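Local coordinates for BtGH115A (Bacteroides thetaiotaomicron, PDB 5BY3), which acts as a family GH115 4-O-methyl-alpha-glucuronidase, a glycoside hydrolase with specificity for decorated arabinogalactans, at residues 94-99 and 120-125; 263-268 and 319-324; 436-441 and 601-606; 692-697 and 707-712. One frame throughout, in Å; residues are numbered along the deposited sequence.

The four contacts follow one another along the chain and none touches another. Contact 1 joins a strand to a helix in the N-terminal mixed sheet, and contact 2 ties together two helices outside the parallel barrel strands. Contact 3 is closest to the centre of the chain, about 17 Å between centres, and holds Asp-436 of the nickel site; contact 1 is nearest to it, with about 10 Å between closest atoms. Contact 4 packs two sheets of the C-terminal domain, with its centre about 41 Å from that of contact 3. Contacts 1 and 4 lie on opposite sides of the chain's centre, their own centres about 48 Å apart.

Contact 1: 94-99 and 120-125; sequences QAFMLA and ILEISR
Glu-122 meets Phe-96 and Leu-98 with the aliphatic part of its side chain, and these three residues make up most of the contact. CB of Glu-122 lies 3.9 Å from CZ of the Phe-96 ring, while its CG reaches CD1 of Leu-98 at 3.8 Å. Both methylenes lie against the CE1-CZ side of the ring, and CG alone also reaches Leu-98. The CG of Glu-122 stands anti to the backbone N (chi1 -179°), which carries the chain out from the helix to the strand; the chain bends at the next bond, and the carboxylate ends only 19° from the plane of the Phe-96 ring. The two side chains themselves cross at about a right angle. OE1 comes no closer to the ring than 4.2 Å from CZ, and this oxygen has Arg-207 as a long, weak ion-pair partner.

Leu-98 is forked, and its second branch serves another residue: CD2 approaches CG1 of Ile-123 at 4.3 Å, a looser apolar contact one residue further along the helix. Phe-96 and Leu-98 can act together because residues two apart in a strand face the same way. Strand 96-100 runs antiparallel to its two neighbours, 106-110 and 155-156, in a mixed sheet. The segment 120-125 of helix 113-126 crosses 96-99 at -53°, with Ile-123 also lying on Leu-106 and Val-108 of strand 106-110, while helix 38-55 packs alongside through Leu-44 and Leu-47.

Contact 2: 263-268 and 319-324; sequences YDYVNN and FVDQRG
A single short hydrogen bond links Tyr-265 to Asp-321: OH of Tyr-265 donates to OD2 of Asp-321 across 2.5 Å. The oxygen sits at the edge of the phenol ring and in its plane, which suits a phenolic O-H turned in that plane. Seen from the acceptor the approach is less regular, since the hydroxyl reaches OD2 from above the carboxylate, 37° out of its plane, and the ring and carboxylate planes stand 60° apart. Asp-321 places CG beside its own backbone N and anti to the carbonyl carbon (chi1 -51°), which brings the carboxylate up to the tyrosine. CB, whose bond from CA already points to the other segment, lies 3.4 Å from OH of Tyr-265.

The packed side of the contact is that of the tyrosine ring. It is buried among Val-272, Tyr-273 and Trp-276 of its own helix and Arg-317 and Val-318 of the facing one, and its hydroxyl end is what meets Asp-321. The looser side is that of Asp-321, which remains partly exposed on helix 308-329. Behind the tyrosine, Asp-264 caps the weakly bonded first turn of helix 265-283: its OD1 accepts from the backbone N of Asn-267 at 2.6 Å, nearly along the C-O bond.

Helix 265-283 precedes strand 290-291 in the chain and helix 308-329 follows it, consistent with the alternating strands and helices of a TIM barrel; the tyrosine-aspartate bond joins these two helices.

Contact 3: 436-441 and 601-606; sequences DIKPAE and QHYNSL. With NI (nickel (II) ion), chain C.
Lys-438 lies against Tyr-603 where the loop leaving the C-terminal end of strand 429-433, a strand of the TIM barrel, meets the end of helix 587-603; the same loop carries a nickel ligand. The direct touch is small: CE of Lys-438 is 3.4 Å from OH of Tyr-603. Tyr-603 has its CG anti to the backbone N (chi1 -158°), which sends the ring from the helix end down to the loop, where only its hydroxyl end arrives. Pro-439, preceded by a cis peptide, borders the same hydroxyl more loosely, with its CB 4.3 Å from OH of Tyr-603.

Two bends, at chi3 and chi4, curl the end of the lysine round so that NZ forms a salt bridge with OE2 of Glu-441 at 2.7 Å. That carboxylate oxygen is met nearly along its C-O bond. NZ also has Glu-557 as a salt-bridge partner, bonds to the carbonyl of Trp-135 and makes a cation-pi contact with Trp-611. This buried ammonium is thereby held from several parts of the fold.

A water completes the junction. It lies in the plane of the Tyr-603 ring, accepts from OH of Tyr-603 at 2.5 Å and donates to OE2 of Glu-441 at 2.8 Å, so that Tyr-603 reaches the carboxylate through it.

At the start of the loop, nickel is bound by OD2 of Asp-436 at 2.4 Å, by the carbonyl of Leu-404 and by two waters. One of these waters is itself gripped by the loop, accepting from N of Asp-436 at 2.8 Å and donating to O of Lys-438 at 3.0 Å.

Contact 4: 692-697 and 707-712; sequences VDIRLL and LRFTVS. With SO4 (sulfate ion), chain B.
The ring of Phe-709 pushes into the hollow between Ile-694 and Leu-696, which project from one face of strand 689-696. Its two meta carbons meet the two walls: CE2 is 3.3 Å from CD1 of Ile-694, a tight approach, and CE1 is 3.8 Å from CD1 of Leu-696. With CG of Phe-709 between its backbone N and carbonyl carbon (chi1 60°), the ring stands between these two side chains. Ile-694 and the ring come at each other from opposite directions, whereas Leu-696 slants across it.

The fit is reciprocal. The extended end of Ile-694 is itself a bump, and CD1 slots between Phe-709 and Val-711, reaching CG1 of the valine at 3.8 Å. Between the two strands the packing is apolar, and Ile-721 of strand 719-722 lies against both Phe-709 and Val-711.

On the other face of the strand, Arg-695 and Asp-693 pair instead. NE of Arg-695 donates to OD1 of Asp-693 at 2.8 Å, and NH2 of Arg-695 holds O1 of a sulfate, probably from the crystallisation liquor, at 2.6 Å.

The two strands belong to different antiparallel sheets; the axes of 692-696 and 708-712 pass 10.7 Å apart, with 153° between their directions. Two antiparallel sheets that face each other through apolar side chains are a beta-sandwich arrangement, consistent with the galactose-binding-like clan of this C-terminal domain.

Contact 1: 94-99 and 120-125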
# COMPACT_ATOMS: atom_id res chain seq x y z
N GLN A 94 -11.76 -19.27 -4.77
CA GLN A 94 -12.35 -17.91 -4.74
C GLN A 94 -12.76 -17.39 -6.14
O GLN A 94 -12.49 -16.23 -6.50
CB GLN A 94 -11.39 -16.92 -4.04
CG GLN A 94 -10.99 -17.25 -2.62
CD GLN A 94 -9.87 -16.34 -2.11
OE1 GLN A 94 -9.94 -15.12 -2.26
NE2 GLN A 94 -8.82 -16.94 -1.54
N ALA A 95 -13.38 -18.27 -6.92
CA ALA A 95 -13.55 -18.05 -8.35
C ALA A 95 -15.01 -17.97 -8.75
O ALA A 95 -15.87 -18.46 -8.02
CB ALA A 95 -12.82 -19.11 -9.17
N PHE A 96 -15.28 -17.31 -9.88
CA PHE A 96 -16.62 -17.19 -10.40
C PHE A 96 -16.65 -17.17 -11.91
O PHE A 96 -15.66 -16.75 -12.56
CB PHE A 96 -17.36 -15.97 -9.83
CG PHE A 96 -16.75 -14.64 -10.23
CD1 PHE A 96 -17.08 -14.03 -11.43
CD2 PHE A 96 -15.90 -13.96 -9.36
CE1 PHE A 96 -16.53 -12.81 -11.78
CE2 PHE A 96 -15.35 -12.72 -9.69
CZ PHE A 96 -15.66 -12.15 -10.91
N MSE A 97 -17.79 -17.64 -12.43
CA MSE A 97 -18.20 -17.57 -13.81
C MSE A 97 -19.44 -16.72 -13.89
O MSE A 97 -20.40 -16.87 -13.10
CB MSE A 97 -18.60 -18.96 -14.25
CG MSE A 97 -17.46 -19.65 -14.97
SE MSE A 97 -18.28 -21.12 -15.99
CE MSE A 97 -16.85 -21.54 -17.30
N LEU A 98 -19.42 -15.78 -14.83
CA LEU A 98 -20.61 -15.06 -15.21
C LEU A 98 -20.98 -15.47 -16.61
O LEU A 98 -20.12 -15.50 -17.50
CB LEU A 98 -20.35 -13.57 -15.23
CG LEU A 98 -20.09 -12.77 -13.98
CD1 LEU A 98 -20.08 -11.33 -14.45
CD2 LEU A 98 -21.21 -13.00 -12.99
N ALA A 99 -22.26 -15.79 -16.81
CA ALA A 99 -22.73 -16.26 -18.11
C ALA A 99 -24.22 -15.95 -18.24
O ALA A 99 -24.92 -15.89 -17.23
CB ALA A 99 -22.49 -17.77 -18.24
N ILE A 120 -21.15 -11.71 -7.78
CA ILE A 120 -22.22 -10.74 -7.51
C ILE A 120 -21.74 -9.28 -7.56
O ILE A 120 -22.37 -8.42 -8.19
CB ILE A 120 -22.85 -11.02 -6.13
CG1 ILE A 120 -23.48 -12.43 -6.14
CG2 ILE A 120 -23.85 -9.91 -5.77
CD1 ILE A 120 -24.02 -12.92 -4.81
N LEU A 121 -20.61 -9.03 -6.90
CA LEU A 121 -19.98 -7.72 -6.87
C LEU A 121 -19.32 -7.33 -8.18
O LEU A 121 -19.00 -6.19 -8.38
CB LEU A 121 -19.02 -7.63 -5.69
CG LEU A 121 -19.79 -7.56 -4.35
CD1 LEU A 121 -18.87 -7.61 -3.15
CD2 LEU A 121 -20.69 -6.34 -4.22
N GLU A 122 -19.15 -8.28 -9.09
CA GLU A 122 -18.65 -7.98 -10.43
C GLU A 122 -19.74 -7.29 -11.23
O GLU A 122 -19.46 -6.44 -12.10
CB GLU A 122 -18.24 -9.29 -11.13
CG GLU A 122 -17.67 -9.17 -12.53
CD GLU A 122 -16.54 -8.15 -12.68
OE1 GLU A 122 -15.62 -8.07 -11.81
OE2 GLU A 122 -16.57 -7.44 -13.71
N ILE A 123 -20.98 -7.67 -10.93
CA ILE A 123 -22.16 -7.15 -11.62
C ILE A 123 -22.29 -5.72 -11.18
O ILE A 123 -22.62 -4.86 -11.98
CB ILE A 123 -23.42 -7.95 -11.25
CG1 ILE A 123 -23.23 -9.41 -11.69
CG2 ILE A 123 -24.69 -7.30 -11.84
CD1 ILE A 123 -24.44 -10.27 -11.42
N SER A 124 -21.95 -5.47 -9.91
CA SER A 124 -21.96 -4.14 -9.36
C SER A 124 -20.88 -3.23 -10.03
O SER A 124 -21.18 -2.07 -10.35
CB SER A 124 -21.89 -4.24 -7.85
OG SER A 124 -21.19 -3.15 -7.31
N ARG A 125 -19.68 -3.76 -10.27
CA ARG A 125 -18.65 -3.06 -11.09
C ARG A 125 -19.11 -2.75 -12.53
O ARG A 125 -18.83 -1.65 -13.05
CB ARG A 125 -17.31 -3.83 -11.12
CG ARG A 125 -16.50 -3.71 -9.83
CD ARG A 125 -15.57 -4.91 -9.57
NE ARG A 125 -14.56 -4.61 -8.54
CZ ARG A 125 -13.45 -3.85 -8.71
NH1 ARG A 125 -13.13 -3.30 -9.89
NH2 ARG A 125 -12.64 -3.65 -7.68

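Contact 2: 263-268 and 319-324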
# COMPACT_ATOMS: atom_id res chain seq x y z
N TYR A 263 4.46 -9.83 30.08
CA TYR A 263 4.27 -10.47 28.77
C TYR A 263 5.59 -11.08 28.33
O TYR A 263 6.31 -10.55 27.45
CB TYR A 263 3.75 -9.46 27.75
CG TYR A 263 3.42 -10.00 26.38
CD1 TYR A 263 2.31 -10.82 26.18
CD2 TYR A 263 4.19 -9.65 25.26
CE1 TYR A 263 1.98 -11.29 24.90
CE2 TYR A 263 3.88 -10.11 23.98
CZ TYR A 263 2.77 -10.94 23.81
OH TYR A 263 2.45 -11.41 22.55
N ASP A 264 5.89 -12.21 28.95
CA ASP A 264 7.21 -12.80 28.95
C ASP A 264 7.00 -14.30 29.04
O ASP A 264 6.40 -14.80 30.03
CB ASP A 264 7.99 -12.28 30.19
CG ASP A 264 9.39 -12.84 30.27
OD1 ASP A 264 9.57 -13.99 30.72
OD2 ASP A 264 10.32 -12.13 29.87
N TYR A 265 7.48 -15.02 28.03
CA TYR A 265 7.21 -16.45 27.99
C TYR A 265 8.25 -17.23 28.79
O TYR A 265 7.93 -18.27 29.37
CB TYR A 265 7.09 -16.96 26.55
CG TYR A 265 6.08 -18.08 26.37
CD1 TYR A 265 4.71 -17.81 26.43
CD2 TYR A 265 6.48 -19.41 26.11
CE1 TYR A 265 3.77 -18.81 26.26
CE2 TYR A 265 5.55 -20.42 25.92
CZ TYR A 265 4.19 -20.11 25.99
OH TYR A 265 3.21 -21.06 25.84
N VAL A 266 9.47 -16.70 28.84
CA VAL A 266 10.55 -17.33 29.62
C VAL A 266 10.21 -17.41 31.12
O VAL A 266 10.52 -18.41 31.75
CB VAL A 266 11.95 -16.71 29.32
CG1 VAL A 266 13.07 -17.36 30.14
CG2 VAL A 266 12.29 -16.85 27.84
N ASN A 267 9.52 -16.40 31.67
CA ASN A 267 9.34 -16.30 33.12
C ASN A 267 7.90 -16.41 33.65
O ASN A 267 7.68 -16.64 34.86
CB ASN A 267 10.01 -15.01 33.62
CG ASN A 267 11.53 -15.07 33.52
OD1 ASN A 267 12.16 -15.93 34.16
ND2 ASN A 267 12.13 -14.18 32.72
N ASN A 268 6.95 -16.25 32.73
CA ASN A 268 5.52 -16.10 33.05
C ASN A 268 4.64 -16.77 31.98
O ASN A 268 3.45 -16.42 31.83
CB ASN A 268 5.19 -14.60 33.19
CG ASN A 268 3.85 -14.33 33.87
OD1 ASN A 268 3.46 -14.98 34.83
ND2 ASN A 268 3.13 -13.34 33.35
N PHE A 319 5.92 -21.78 19.41
CA PHE A 319 5.21 -22.45 18.31
C PHE A 319 4.46 -23.69 18.79
O PHE A 319 3.26 -23.86 18.51
CB PHE A 319 6.18 -22.87 17.21
CG PHE A 319 6.83 -21.74 16.47
CD1 PHE A 319 6.29 -20.45 16.48
CD2 PHE A 319 7.96 -22.00 15.70
CE1 PHE A 319 6.89 -19.42 15.76
CE2 PHE A 319 8.57 -20.97 14.97
CZ PHE A 319 8.02 -19.68 14.99
N VAL A 320 5.16 -24.52 19.56
CA VAL A 320 4.66 -25.83 19.98
C VAL A 320 3.39 -25.68 20.81
O VAL A 320 2.43 -26.42 20.59
CB VAL A 320 5.77 -26.69 20.68
CG1 VAL A 320 5.21 -27.97 21.27
CG2 VAL A 320 6.90 -27.04 19.70
N ASP A 321 3.35 -24.68 21.69
CA ASP A 321 2.15 -24.42 22.51
C ASP A 321 1.04 -23.73 21.74
O ASP A 321 -0.15 -23.96 22.02
CB ASP A 321 2.44 -23.55 23.73
CG ASP A 321 3.62 -24.03 24.56
OD1 ASP A 321 4.44 -24.86 24.09
OD2 ASP A 321 3.72 -23.53 25.71
N GLN A 322 1.44 -22.85 20.82
CA GLN A 322 0.48 -22.09 20.02
C GLN A 322 -0.28 -22.99 19.05
O GLN A 322 -1.50 -22.95 19.01
CB GLN A 322 1.16 -20.95 19.27
CG GLN A 322 1.45 -19.75 20.16
CD GLN A 322 2.18 -18.64 19.41
OE1 GLN A 322 2.80 -18.86 18.37
NE2 GLN A 322 2.10 -17.44 19.94
N ARG A 323 0.45 -23.82 18.30
CA ARG A 323 -0.15 -24.89 17.49
C ARG A 323 -0.94 -25.90 18.37
O ARG A 323 -1.99 -26.43 17.95
CB ARG A 323 0.91 -25.56 16.61
CG ARG A 323 1.38 -24.63 15.50
CD ARG A 323 2.73 -24.93 14.90
NE ARG A 323 2.75 -26.10 14.00
CZ ARG A 323 2.13 -26.21 12.82
NH1 ARG A 323 1.40 -25.22 12.32
NH2 ARG A 323 2.25 -27.32 12.12
N GLY A 324 -0.45 -26.14 19.58
CA GLY A 324 -1.18 -26.86 20.61
C GLY A 324 -2.61 -26.40 20.80
O GLY A 324 -3.52 -27.23 20.77

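Contact 3: 436-441 and 601-606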
# COMPACT_ATOMS: atom_id res chain seq x y z
N ASP A 436 -5.12 5.40 7.79
CA ASP A 436 -6.57 5.68 8.00
C ASP A 436 -7.43 5.33 6.79
O ASP A 436 -8.58 5.78 6.74
CB ASP A 436 -6.79 7.17 8.29
CG ASP A 436 -5.89 7.70 9.39
OD1 ASP A 436 -6.16 7.40 10.57
OD2 ASP A 436 -4.93 8.45 9.07
N ILE A 437 -6.88 4.56 5.84
CA ILE A 437 -7.49 4.35 4.50
C ILE A 437 -7.42 5.64 3.64
O ILE A 437 -6.64 5.70 2.70
CB ILE A 437 -8.94 3.76 4.52
CG1 ILE A 437 -9.02 2.46 5.39
CG2 ILE A 437 -9.47 3.61 3.08
CD1 ILE A 437 -10.44 1.96 5.66
N LYS A 438 -8.22 6.65 3.97
CA LYS A 438 -8.11 7.95 3.27
C LYS A 438 -6.81 8.62 3.77
O LYS A 438 -6.56 8.58 4.96
CB LYS A 438 -9.38 8.80 3.51
CG LYS A 438 -10.68 8.02 3.19
CD LYS A 438 -11.98 8.75 3.51
CE LYS A 438 -12.18 9.99 2.65
NZ LYS A 438 -12.12 9.69 1.19
N PRO A 439 -5.96 9.18 2.91
CA PRO A 439 -6.26 9.46 1.51
C PRO A 439 -5.33 8.67 0.54
O PRO A 439 -4.61 9.26 -0.25
CB PRO A 439 -5.93 10.95 1.44
CG PRO A 439 -4.65 11.07 2.28
CD PRO A 439 -4.86 10.04 3.40
N ALA A 440 -5.35 7.35 0.65
CA ALA A 440 -4.51 6.42 -0.11
C ALA A 440 -5.36 5.58 -1.03
O ALA A 440 -4.93 4.48 -1.47
CB ALA A 440 -3.79 5.47 0.85
N GLU A 441 -6.59 6.06 -1.26
CA GLU A 441 -7.58 5.39 -2.07
C GLU A 441 -7.00 4.79 -3.35
O GLU A 441 -7.25 3.62 -3.72
CB GLU A 441 -8.69 6.36 -2.45
CG GLU A 441 -9.50 6.92 -1.28
CD GLU A 441 -9.05 8.30 -0.82
OE1 GLU A 441 -7.94 8.76 -1.17
OE2 GLU A 441 -9.85 8.96 -0.10
N GLN A 601 -9.79 22.26 6.82
CA GLN A 601 -11.15 22.63 7.26
C GLN A 601 -12.18 22.23 6.23
O GLN A 601 -13.25 21.73 6.57
CB GLN A 601 -11.29 24.14 7.53
CG GLN A 601 -10.81 24.63 8.90
CD GLN A 601 -11.82 24.42 10.03
OE1 GLN A 601 -12.62 23.46 10.02
NE2 GLN A 601 -11.77 25.31 11.02
N HIS A 602 -11.86 22.46 4.95
CA HIS A 602 -12.78 22.10 3.88
C HIS A 602 -13.00 20.57 3.84
O HIS A 602 -14.15 20.13 3.80
CB HIS A 602 -12.34 22.67 2.54
CG HIS A 602 -13.41 22.61 1.49
ND1 HIS A 602 -14.53 23.41 1.52
CD2 HIS A 602 -13.53 21.84 0.38
CE1 HIS A 602 -15.29 23.13 0.48
NE2 HIS A 602 -14.70 22.19 -0.24
N TYR A 603 -11.91 19.81 3.94
CA TYR A 603 -11.96 18.34 3.98
C TYR A 603 -12.97 17.86 5.02
O TYR A 603 -13.85 17.02 4.76
CB TYR A 603 -10.58 17.75 4.34
CG TYR A 603 -10.39 16.31 3.91
CD1 TYR A 603 -10.93 15.25 4.64
CD2 TYR A 603 -9.66 16.01 2.75
CE1 TYR A 603 -10.75 13.95 4.25
CE2 TYR A 603 -9.48 14.71 2.34
CZ TYR A 603 -10.01 13.68 3.09
OH TYR A 603 -9.83 12.40 2.66
N ASN A 604 -12.82 18.43 6.21
CA ASN A 604 -13.52 18.00 7.39
C ASN A 604 -14.96 18.51 7.43
O ASN A 604 -15.71 18.19 8.36
CB ASN A 604 -12.70 18.44 8.63
CG ASN A 604 -11.60 17.43 9.00
OD1 ASN A 604 -11.85 16.22 9.10
ND2 ASN A 604 -10.38 17.92 9.20
N SER A 605 -15.36 19.28 6.41
CA SER A 605 -16.70 19.90 6.36
C SER A 605 -17.48 19.52 5.11
O SER A 605 -18.66 19.82 5.01
CB SER A 605 -16.62 21.43 6.53
OG SER A 605 -15.97 22.05 5.44
N LEU A 606 -16.81 18.87 4.16
CA LEU A 606 -17.44 18.28 2.96
C LEU A 606 -18.57 17.33 3.37
O LEU A 606 -18.50 16.67 4.43
CB LEU A 606 -16.44 17.41 2.21
CG LEU A 606 -15.14 17.84 1.58
CD1 LEU A 606 -14.26 16.62 1.57
CD2 LEU A 606 -15.36 18.28 0.14
NI NI C . -2.90 8.97 7.93
O HOH W 1 -4.08 7.49 6.24
O HOH W 2 -9.00 11.61 0.44
O HOH W 3 -2.76 10.25 10.05

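Contact 4: 692-697 and 707-712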
# COMPACT_ATOMS: atom_id res chain seq x y z
N VAL A 692 32.13 10.78 -11.15
CA VAL A 692 30.94 10.08 -11.63
C VAL A 692 29.94 9.89 -10.50
O VAL A 692 30.26 9.28 -9.50
CB VAL A 692 31.31 8.74 -12.31
CG1 VAL A 692 30.06 8.05 -12.87
CG2 VAL A 692 32.33 9.02 -13.40
N ASP A 693 28.72 10.40 -10.70
CA ASP A 693 27.64 10.49 -9.70
C ASP A 693 26.50 9.62 -10.21
O ASP A 693 25.85 9.95 -11.18
CB ASP A 693 27.22 11.96 -9.59
CG ASP A 693 26.27 12.25 -8.43
OD1 ASP A 693 25.75 11.29 -7.81
OD2 ASP A 693 26.00 13.46 -8.18
N ILE A 694 26.31 8.48 -9.58
CA ILE A 694 25.39 7.45 -10.05
C ILE A 694 24.25 7.33 -9.04
O ILE A 694 24.48 7.19 -7.84
CB ILE A 694 26.09 6.08 -10.22
CG1 ILE A 694 27.26 6.20 -11.19
CG2 ILE A 694 25.11 5.02 -10.73
CD1 ILE A 694 28.18 5.00 -11.18
N ARG A 695 23.02 7.41 -9.55
CA ARG A 695 21.84 7.42 -8.72
C ARG A 695 21.03 6.18 -9.09
O ARG A 695 20.77 5.91 -10.28
CB ARG A 695 21.01 8.67 -9.01
CG ARG A 695 21.42 10.06 -8.51
CD ARG A 695 22.44 10.17 -7.40
NE ARG A 695 22.97 11.55 -7.26
CZ ARG A 695 22.29 12.62 -6.83
NH1 ARG A 695 20.99 12.55 -6.50
NH2 ARG A 695 22.90 13.80 -6.74
N LEU A 696 20.64 5.42 -8.08
CA LEU A 696 19.95 4.16 -8.28
C LEU A 696 18.75 4.09 -7.35
O LEU A 696 18.66 4.82 -6.37
CB LEU A 696 20.87 2.96 -8.03
CG LEU A 696 22.23 2.91 -8.70
CD1 LEU A 696 23.32 3.20 -7.67
CD2 LEU A 696 22.40 1.54 -9.33
N LEU A 697 17.83 3.20 -7.68
CA LEU A 697 16.70 2.94 -6.80
C LEU A 697 17.30 2.31 -5.55
O LEU A 697 18.08 1.34 -5.68
CB LEU A 697 15.69 1.98 -7.46
CG LEU A 697 14.33 1.84 -6.78
CD1 LEU A 697 13.55 3.14 -6.86
CD2 LEU A 697 13.53 0.65 -7.35
N LEU A 707 23.62 -6.66 -4.24
CA LEU A 707 23.51 -5.40 -5.09
C LEU A 707 24.78 -4.58 -5.44
O LEU A 707 25.11 -3.58 -4.76
CB LEU A 707 22.48 -4.39 -4.57
CG LEU A 707 20.98 -4.69 -4.67
CD1 LEU A 707 20.21 -3.54 -4.01
CD2 LEU A 707 20.54 -4.97 -6.10
N ARG A 708 25.45 -4.95 -6.53
CA ARG A 708 26.58 -4.14 -7.00
C ARG A 708 26.72 -3.94 -8.52
O ARG A 708 26.07 -4.61 -9.32
CB ARG A 708 27.89 -4.62 -6.35
CG ARG A 708 28.30 -6.03 -6.69
CD ARG A 708 28.76 -6.77 -5.45
NE ARG A 708 28.19 -8.10 -5.56
CZ ARG A 708 28.84 -9.20 -5.90
NH1 ARG A 708 30.16 -9.18 -6.12
NH2 ARG A 708 28.16 -10.34 -5.98
N PHE A 709 27.55 -2.98 -8.90
CA PHE A 709 27.82 -2.67 -10.29
C PHE A 709 29.30 -2.42 -10.52
O PHE A 709 30.07 -2.39 -9.57
CB PHE A 709 26.95 -1.48 -10.80
CG PHE A 709 27.15 -0.18 -10.05
CD1 PHE A 709 26.37 0.12 -8.93
CD2 PHE A 709 28.09 0.76 -10.50
CE1 PHE A 709 26.54 1.33 -8.25
CE2 PHE A 709 28.25 1.98 -9.82
CZ PHE A 709 27.48 2.27 -8.70
N THR A 710 29.72 -2.31 -11.78
CA THR A 710 31.09 -1.95 -12.08
C THR A 710 31.03 -0.72 -12.95
O THR A 710 30.16 -0.62 -13.82
CB THR A 710 31.89 -3.06 -12.79
OG1 THR A 710 31.53 -3.12 -14.18
CG2 THR A 710 31.71 -4.42 -12.12
N VAL A 711 31.95 0.21 -12.69
CA VAL A 711 32.18 1.38 -13.54
C VAL A 711 33.52 1.25 -14.28
O VAL A 711 34.54 0.88 -13.68
CB VAL A 711 32.21 2.67 -12.71
CG1 VAL A 711 31.09 3.60 -13.11
CG2 VAL A 711 32.15 2.34 -11.23
N SER A 712 33.51 1.54 -15.57
CA SER A 712 34.77 1.52 -16.34
C SER A 712 34.82 2.64 -17.36
O SER A 712 34.00 2.69 -18.29
CB SER A 712 35.02 0.15 -17.00
OG SER A 712 36.26 0.13 -17.69
S SO4 B . 20.64 16.51 -4.72
O1 SO4 B . 21.52 15.41 -5.19
O2 SO4 B . 21.40 17.47 -3.88
O3 SO4 B . 20.05 17.21 -5.88
O4 SO4 B . 19.57 15.93 -3.87